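Local coordinates for uncharacterized protein (Desulfotomaculum acetoxidans, PDB 3U4Y) that is of unknown function but folds as a seven-bladed beta-propeller of the lactonase family, which may point to a related role, at residues 38-43 and 61-66; 76-81 and 116-121; 187-192 and 202-207. All coordinates share one frame; numbering follows the deposited sequence.

Contact 1. Residues 38-43 and 61-66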
# COMPACT_ATOMS: atom_id res chain seq x y z
N LEU A 38 -10.79 16.19 8.73
CA LEU A 38 -10.94 17.19 7.66
C LEU A 38 -12.22 17.11 6.83
O LEU A 38 -12.46 17.96 5.98
CB LEU A 38 -9.75 17.14 6.71
CG LEU A 38 -8.39 17.58 7.23
CD1 LEU A 38 -7.52 16.37 7.49
CD2 LEU A 38 -7.73 18.48 6.20
N GLY A 39 -13.03 16.07 7.05
CA GLY A 39 -14.24 15.87 6.29
C GLY A 39 -14.01 15.52 4.83
O GLY A 39 -14.63 16.10 3.94
N TYR A 40 -13.11 14.57 4.58
CA TYR A 40 -12.94 14.03 3.23
C TYR A 40 -13.21 12.55 3.16
O TYR A 40 -13.40 11.88 4.17
CB TYR A 40 -11.55 14.29 2.66
CG TYR A 40 -11.29 15.70 2.23
CD1 TYR A 40 -11.44 16.08 0.91
CD2 TYR A 40 -10.86 16.65 3.13
CE1 TYR A 40 -11.18 17.36 0.52
CE2 TYR A 40 -10.61 17.95 2.75
CZ TYR A 40 -10.77 18.30 1.44
OH TYR A 40 -10.52 19.60 1.05
N ASP A 41 -13.19 12.06 1.93
CA ASP A 41 -13.53 10.71 1.56
C ASP A 41 -12.25 9.83 1.56
O ASP A 41 -11.84 9.27 0.53
CB ASP A 41 -14.13 10.81 0.16
CG ASP A 41 -14.84 9.57 -0.26
OD1 ASP A 41 -15.42 8.91 0.62
OD2 ASP A 41 -14.82 9.27 -1.47
N PHE A 42 -11.61 9.71 2.73
CA PHE A 42 -10.25 9.16 2.83
C PHE A 42 -10.10 7.67 2.49
O PHE A 42 -10.95 6.85 2.83
CB PHE A 42 -9.65 9.42 4.22
CG PHE A 42 -9.28 10.85 4.47
CD1 PHE A 42 -8.76 11.64 3.45
CD2 PHE A 42 -9.45 11.42 5.73
CE1 PHE A 42 -8.42 12.96 3.69
CE2 PHE A 42 -9.12 12.74 5.97
CZ PHE A 42 -8.60 13.51 4.94
N VAL A 43 -9.00 7.34 1.82
CA VAL A 43 -8.75 5.96 1.40
C VAL A 43 -7.41 5.42 1.92
O VAL A 43 -7.40 4.64 2.87
CB VAL A 43 -8.87 5.78 -0.14
CG1 VAL A 43 -8.73 4.32 -0.51
CG2 VAL A 43 -10.21 6.32 -0.65
N CYS A 61 -14.25 12.77 -3.07
CA CYS A 61 -13.78 14.13 -2.86
C CYS A 61 -12.56 14.49 -3.73
O CYS A 61 -12.12 15.63 -3.74
CB CYS A 61 -13.48 14.37 -1.37
SG CYS A 61 -14.94 14.53 -0.27
N GLN A 62 -12.03 13.52 -4.46
CA GLN A 62 -10.81 13.68 -5.27
C GLN A 62 -9.75 14.67 -4.76
O GLN A 62 -9.19 15.45 -5.53
CB GLN A 62 -11.13 13.95 -6.74
CG GLN A 62 -11.91 15.20 -7.02
CD GLN A 62 -12.55 15.15 -8.40
OE1 GLN A 62 -13.46 14.37 -8.63
NE2 GLN A 62 -12.06 15.98 -9.31
N THR A 63 -9.46 14.61 -3.47
CA THR A 63 -8.50 15.52 -2.88
C THR A 63 -7.34 14.83 -2.17
O THR A 63 -7.54 13.95 -1.34
CB THR A 63 -9.20 16.44 -1.89
OG1 THR A 63 -10.19 17.20 -2.58
CG2 THR A 63 -8.18 17.37 -1.23
N LEU A 64 -6.12 15.25 -2.49
CA LEU A 64 -4.95 14.79 -1.76
C LEU A 64 -4.53 15.79 -0.67
O LEU A 64 -4.41 16.98 -0.94
CB LEU A 64 -3.78 14.57 -2.72
CG LEU A 64 -2.43 14.16 -2.11
CD1 LEU A 64 -1.80 13.00 -2.88
CD2 LEU A 64 -1.49 15.33 -2.04
N VAL A 65 -4.31 15.31 0.55
CA VAL A 65 -3.77 16.17 1.60
C VAL A 65 -2.36 15.75 2.05
O VAL A 65 -2.06 14.55 2.10
CB VAL A 65 -4.71 16.23 2.83
CG1 VAL A 65 -6.14 16.26 2.39
CG2 VAL A 65 -4.48 15.05 3.72
N GLN A 66 -1.51 16.73 2.36
CA GLN A 66 -0.13 16.51 2.78
C GLN A 66 0.09 17.05 4.18
O GLN A 66 -0.31 18.16 4.49
CB GLN A 66 0.85 17.20 1.82
CG GLN A 66 2.27 17.38 2.39
CD GLN A 66 3.25 17.99 1.38
OE1 GLN A 66 2.90 18.27 0.23
NE2 GLN A 66 4.49 18.19 1.82

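Contact 2. Residues 76-81 and 116-121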
# COMPACT_ATOMS: atom_id res chain seq x y z
N VAL A 76 -1.00 20.06 9.00
CA VAL A 76 -1.31 19.87 7.58
C VAL A 76 -0.91 21.13 6.83
O VAL A 76 -1.05 22.24 7.35
CB VAL A 76 -2.80 19.44 7.33
CG1 VAL A 76 -3.61 19.35 8.62
CG2 VAL A 76 -3.46 20.34 6.32
N VAL A 77 -0.39 20.97 5.61
CA VAL A 77 0.29 22.07 4.93
C VAL A 77 -0.10 22.28 3.47
O VAL A 77 0.20 23.32 2.89
CB VAL A 77 1.81 21.90 5.02
CG1 VAL A 77 2.21 21.67 6.46
CG2 VAL A 77 2.28 20.77 4.11
N ALA A 78 -0.75 21.29 2.87
CA ALA A 78 -1.31 21.47 1.54
C ALA A 78 -2.60 20.69 1.39
O ALA A 78 -2.76 19.64 2.02
CB ALA A 78 -0.31 21.06 0.46
N ILE A 79 -3.53 21.23 0.59
CA ILE A 79 -4.74 20.51 0.17
C ILE A 79 -5.02 20.82 -1.29
O ILE A 79 -5.43 21.93 -1.63
CB ILE A 79 -6.00 20.87 1.02
CG1 ILE A 79 -5.81 20.42 2.47
CG2 ILE A 79 -7.23 20.22 0.42
CD1 ILE A 79 -7.04 20.49 3.32
N GLN A 80 -4.78 19.83 -2.16
CA GLN A 80 -5.01 19.99 -3.60
C GLN A 80 -6.09 19.05 -4.14
O GLN A 80 -6.24 17.92 -3.66
CB GLN A 80 -3.70 19.79 -4.36
CG GLN A 80 -2.71 20.91 -4.14
CD GLN A 80 -3.11 22.19 -4.85
OE1 GLN A 80 -3.82 22.16 -5.86
NE2 GLN A 80 -2.67 23.33 -4.32
N GLU A 81 -6.86 19.52 -5.12
CA GLU A 81 -7.86 18.68 -5.78
C GLU A 81 -7.25 18.11 -7.04
O GLU A 81 -6.52 18.79 -7.76
CB GLU A 81 -9.15 19.45 -6.12
CG GLU A 81 -9.66 19.24 -7.57
CD GLU A 81 -11.03 19.87 -7.88
OE1 GLU A 81 -11.88 19.99 -6.97
OE2 GLU A 81 -11.26 20.25 -9.05
N LEU A 116 7.65 19.10 -3.44
CA LEU A 116 8.37 20.36 -3.40
C LEU A 116 7.42 21.48 -3.78
O LEU A 116 7.29 22.47 -3.06
CB LEU A 116 9.55 20.30 -4.38
CG LEU A 116 9.98 18.87 -4.71
CD1 LEU A 116 10.52 18.78 -6.13
CD2 LEU A 116 10.99 18.32 -3.70
N LYS A 117 6.76 21.30 -4.92
CA LYS A 117 5.85 22.30 -5.47
C LYS A 117 4.48 22.23 -4.83
O LYS A 117 3.66 23.13 -4.99
CB LYS A 117 5.72 22.13 -6.98
CG LYS A 117 7.05 21.94 -7.70
CD LYS A 117 6.92 22.22 -9.19
CE LYS A 117 7.98 23.20 -9.66
NZ LYS A 117 7.59 23.95 -10.89
N ASN A 118 4.23 21.15 -4.09
CA ASN A 118 2.96 20.95 -3.39
C ASN A 118 1.75 20.91 -4.34
O ASN A 118 0.63 21.18 -3.92
CB ASN A 118 2.74 22.03 -2.33
CG ASN A 118 3.72 21.93 -1.16
OD1 ASN A 118 3.34 21.54 -0.06
ND2 ASN A 118 4.98 22.30 -1.40
N LYS A 119 2.00 20.57 -5.62
CA LYS A 119 0.95 20.47 -6.65
C LYS A 119 1.00 19.16 -7.45
O LYS A 119 1.93 18.36 -7.28
CB LYS A 119 1.07 21.63 -7.64
CG LYS A 119 1.95 22.78 -7.19
CD LYS A 119 2.69 23.39 -8.38
CE LYS A 119 3.39 22.30 -9.21
NZ LYS A 119 4.20 22.86 -10.32
N PHE A 120 0.00 18.94 -8.32
CA PHE A 120 0.05 17.82 -9.26
C PHE A 120 0.76 18.20 -10.52
O PHE A 120 0.78 19.36 -10.91
CB PHE A 120 -1.33 17.29 -9.62
CG PHE A 120 -1.99 16.56 -8.51
CD1 PHE A 120 -1.87 15.20 -8.41
CD2 PHE A 120 -2.72 17.25 -7.56
CE1 PHE A 120 -2.48 14.52 -7.37
CE2 PHE A 120 -3.34 16.57 -6.53
CZ PHE A 120 -3.21 15.20 -6.43
N ILE A 121 1.33 17.20 -11.18
CA ILE A 121 2.29 17.42 -12.24
C ILE A 121 1.83 16.75 -13.51
O ILE A 121 1.91 17.33 -14.59
CB ILE A 121 3.69 16.87 -11.86
CG1 ILE A 121 4.37 17.78 -10.85
CG2 ILE A 121 4.57 16.72 -13.09
CD1 ILE A 121 5.86 17.99 -11.11

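Contact 3. Residues 187-192 and 202-207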
# COMPACT_ATOMS: atom_id res chain seq x y z
N GLY A 187 13.72 -4.16 -5.56
CA GLY A 187 13.05 -3.90 -6.82
C GLY A 187 13.23 -4.94 -7.91
O GLY A 187 12.97 -4.67 -9.10
N ASN A 188 13.66 -6.13 -7.52
CA ASN A 188 14.01 -7.16 -8.49
C ASN A 188 12.90 -8.19 -8.68
O ASN A 188 12.89 -8.94 -9.66
CB ASN A 188 15.28 -7.85 -8.05
CG ASN A 188 16.47 -6.93 -8.10
OD1 ASN A 188 16.63 -6.14 -9.03
ND2 ASN A 188 17.32 -7.02 -7.08
N PHE A 189 11.98 -8.22 -7.73
CA PHE A 189 10.76 -9.00 -7.89
C PHE A 189 9.58 -8.18 -7.44
O PHE A 189 9.71 -7.28 -6.61
CB PHE A 189 10.83 -10.27 -7.05
CG PHE A 189 12.02 -11.10 -7.35
CD1 PHE A 189 12.03 -11.95 -8.43
CD2 PHE A 189 13.14 -11.03 -6.55
CE1 PHE A 189 13.13 -12.72 -8.71
CE2 PHE A 189 14.26 -11.81 -6.82
CZ PHE A 189 14.25 -12.65 -7.91
N ALA A 190 8.42 -8.49 -8.00
CA ALA A 190 7.17 -7.93 -7.52
C ALA A 190 6.24 -9.07 -7.18
O ALA A 190 6.34 -10.13 -7.79
CB ALA A 190 6.55 -7.05 -8.58
N PHE A 191 5.36 -8.88 -6.22
CA PHE A 191 4.35 -9.89 -5.90
C PHE A 191 2.92 -9.40 -6.14
O PHE A 191 2.50 -8.41 -5.55
CB PHE A 191 4.47 -10.30 -4.46
CG PHE A 191 5.83 -10.76 -4.05
CD1 PHE A 191 6.33 -11.98 -4.50
CD2 PHE A 191 6.58 -10.03 -3.16
CE1 PHE A 191 7.57 -12.45 -4.10
CE2 PHE A 191 7.84 -10.47 -2.75
CZ PHE A 191 8.33 -11.69 -3.22
N VAL A 192 2.16 -10.12 -6.97
CA VAL A 192 0.75 -9.79 -7.19
C VAL A 192 -0.20 -10.70 -6.42
O VAL A 192 -0.17 -11.91 -6.58
CB VAL A 192 0.35 -9.87 -8.64
CG1 VAL A 192 -1.01 -9.25 -8.82
CG2 VAL A 192 1.34 -9.16 -9.49
N ILE A 202 4.57 -13.95 -8.82
CA ILE A 202 5.92 -13.47 -8.62
C ILE A 202 6.52 -13.06 -9.95
O ILE A 202 6.61 -13.88 -10.86
CB ILE A 202 6.78 -14.57 -8.05
CG1 ILE A 202 6.19 -15.07 -6.74
CG2 ILE A 202 8.18 -14.08 -7.86
CD1 ILE A 202 6.95 -16.22 -6.15
N LEU A 203 6.94 -11.81 -10.06
CA LEU A 203 7.41 -11.30 -11.34
C LEU A 203 8.86 -10.89 -11.27
O LEU A 203 9.30 -10.36 -10.26
CB LEU A 203 6.59 -10.09 -11.77
CG LEU A 203 5.31 -10.28 -12.55
CD1 LEU A 203 4.56 -11.43 -11.97
CD2 LEU A 203 4.55 -9.02 -12.38
N GLU A 204 9.57 -11.15 -12.37
CA GLU A 204 10.97 -10.77 -12.53
C GLU A 204 11.00 -9.35 -13.05
O GLU A 204 10.57 -9.08 -14.18
CB GLU A 204 11.68 -11.70 -13.51
CG GLU A 204 12.41 -12.90 -12.87
CD GLU A 204 13.92 -12.67 -12.68
OE1 GLU A 204 14.40 -11.54 -12.97
OE2 GLU A 204 14.62 -13.63 -12.26
N THR A 205 11.52 -8.45 -12.23
CA THR A 205 11.43 -7.02 -12.50
C THR A 205 12.80 -6.38 -12.51
O THR A 205 12.93 -5.18 -12.75
CB THR A 205 10.56 -6.32 -11.47
OG1 THR A 205 10.87 -6.81 -10.16
CG2 THR A 205 9.10 -6.61 -11.73
N GLN A 206 13.84 -7.17 -12.26
CA GLN A 206 15.19 -6.66 -12.35
C GLN A 206 15.44 -5.98 -13.69
O GLN A 206 16.07 -4.94 -13.76
CB GLN A 206 16.22 -7.76 -12.15
CG GLN A 206 17.64 -7.21 -12.05
CD GLN A 206 18.69 -8.29 -11.99
OE1 GLN A 206 18.43 -9.43 -12.36
NE2 GLN A 206 19.88 -7.94 -11.52
N ASN A 207 14.96 -6.58 -14.78
CA ASN A 207 14.99 -5.90 -16.06
C ASN A 207 13.59 -5.51 -16.44
O ASN A 207 12.79 -6.38 -16.79
CB ASN A 207 15.60 -6.75 -17.16
CG ASN A 207 15.86 -5.96 -18.42
OD1 ASN A 207 15.18 -4.97 -18.68
ND2 ASN A 207 16.85 -6.37 -19.20

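Contact 1. Residues 38-43 and 61-66
The ring of Y40 lies against T63, the two side chains crossing obliquely so that Y40 CE1 comes 3.3 Å from T63 CB. Because CG stands anti to the carbonyl carbon, beside the backbone N (chi1 -74°), the ring is carried over toward residues 61-66, and T63 CG2 comes close to its CE1 and CZ atoms. C61 adds a second support, its CB meeting the ring edge near the plane at 3.5 Å from Y40 CD1. The C61 sulfur also makes an oblique sulfur-aromatic contact, with SG 5.1 Å from the centroid of the Y40 ring, and rests on the neighbouring residue, 3.8 Å from D41 CB. T63 is held in turn by its own segment: OG1 hydrogen-bonds to C61 O at 2.7 Å, approaching from above the carbonyl plane.

How a propeller packs the link between two blades is well illustrated here. Residues 38-41 lead from strand 32-37, at the rim of one four-stranded sheet, to strand 42-47, the inner strand of the next, and on the way Y40 and D41 pack on C61 and Y40 on T63, at the start of the third strand, 63-68, with strand 53-58 between 42-47 and 63-68 in sheet order. D41, the centre of an inverse gamma turn, makes the bend, and its OD2 is hydrogen-bonded to the backbone N of F60. Deeper in, the F42 ring takes Y40 CB against one face, 3.5 Å above its plane and offset toward the rim, while at its edge CE1 touches V65 CG1 at 4.2 Å.

Contact 2. Residues 76-81 and 116-121
N118, Q80 and F120 carry most of a surface contact in which no hydrogen bond crosses between residues 76-81 and 116-121; it is made by polar groups resting on carbon and by one aromatic edge. Of the polar-on-carbon kind, N118 OD1 lies 3.7 Å from A78 CB and more loosely near the methyl CG2 of V77. The backbone oxygen of the same residue, N118 O, is 3.4 Å from Q80 CG. The Q80 chain bends at its second torsion (chi2 -72°), which folds the amide back alongside N118 O instead of letting it run straight on. Within residues 116-121, a weak hydrogen bond from N118 ND2 to L116 O, 2.8 Å long but bent, may help to set how the amide is turned.

The ring contacts belong to F120. Its ring presents an edge to Q80, with CE2 3.9 Å from Q80 CB near the ring plane, and E81 O approaches the same carbon obliquely.

The two strands, 75-81 and 119-125, are edge strands of successive blades; the axes of their portions 76-81 and 119-121 come within 7.7 Å and are inclined by 44°. V77 and A78 form a classic beta bulge opposite Q66 of strand 63-68, which also touches N118. F120 packs on L64 of that strand and stacks edge-to-face with Y113 of strand 109-114, the neighbour of its own strand.

Contact 3. Residues 187-192 and 202-207
F191 and I202 lie side by side on one face of a beta hairpin, strands 189-194 and 199-204, the two middle strands of a propeller blade. With chi1 at -58°, I202 CG1 stands beside the backbone N and meets the F191 ring at its edge, in plane, 3.8 Å from F191 CD1. F189 shares this face, and both phenylalanine rings stack edge-to-face with F248 of the next blade. A190 and L203 form a hydrogen-bonded antiparallel pair whose side chains turn to the other face, where V192 CG2 touches L203 CD2 at 4.3 Å.

Beyond the paired residues, where N188 and Q206 come close, the N188 amide lies across the Q206 chain at a slant, their amide planes 63° apart, and N188 OD1 sits 3.4 Å from Q206 CG. ND2 makes a weak hydrogen bond to D186. With an alanine here, D186 would probably be left without that donor and the Q206 methylenes, robbed of the amide they lie against, would be freer to turn. The backbone grip there centres on N188 O, which accepts a 3.0 Å hydrogen bond from T205 N.

Overall arrangement
Along the chain the three contacts follow in series, each closing before the next opens, as expected of a propeller built from successive four-stranded antiparallel sheets. Contacts 1 and 2 are neighbours, their centres about 12 Å apart: strands 63-68 and 75-81 adjoin in one blade, joined by probable backbone bonds between L64 and Q80 and between Q66 and V77. Contact 1 packs the entry of that blade, and contact 2 meets the next at the rim. Contact 3 lies within another blade, its centre about 31 Å from each of the others and across the chain's centre from contact 1. Together they sample packing at a blade's entry, between blades and inside one.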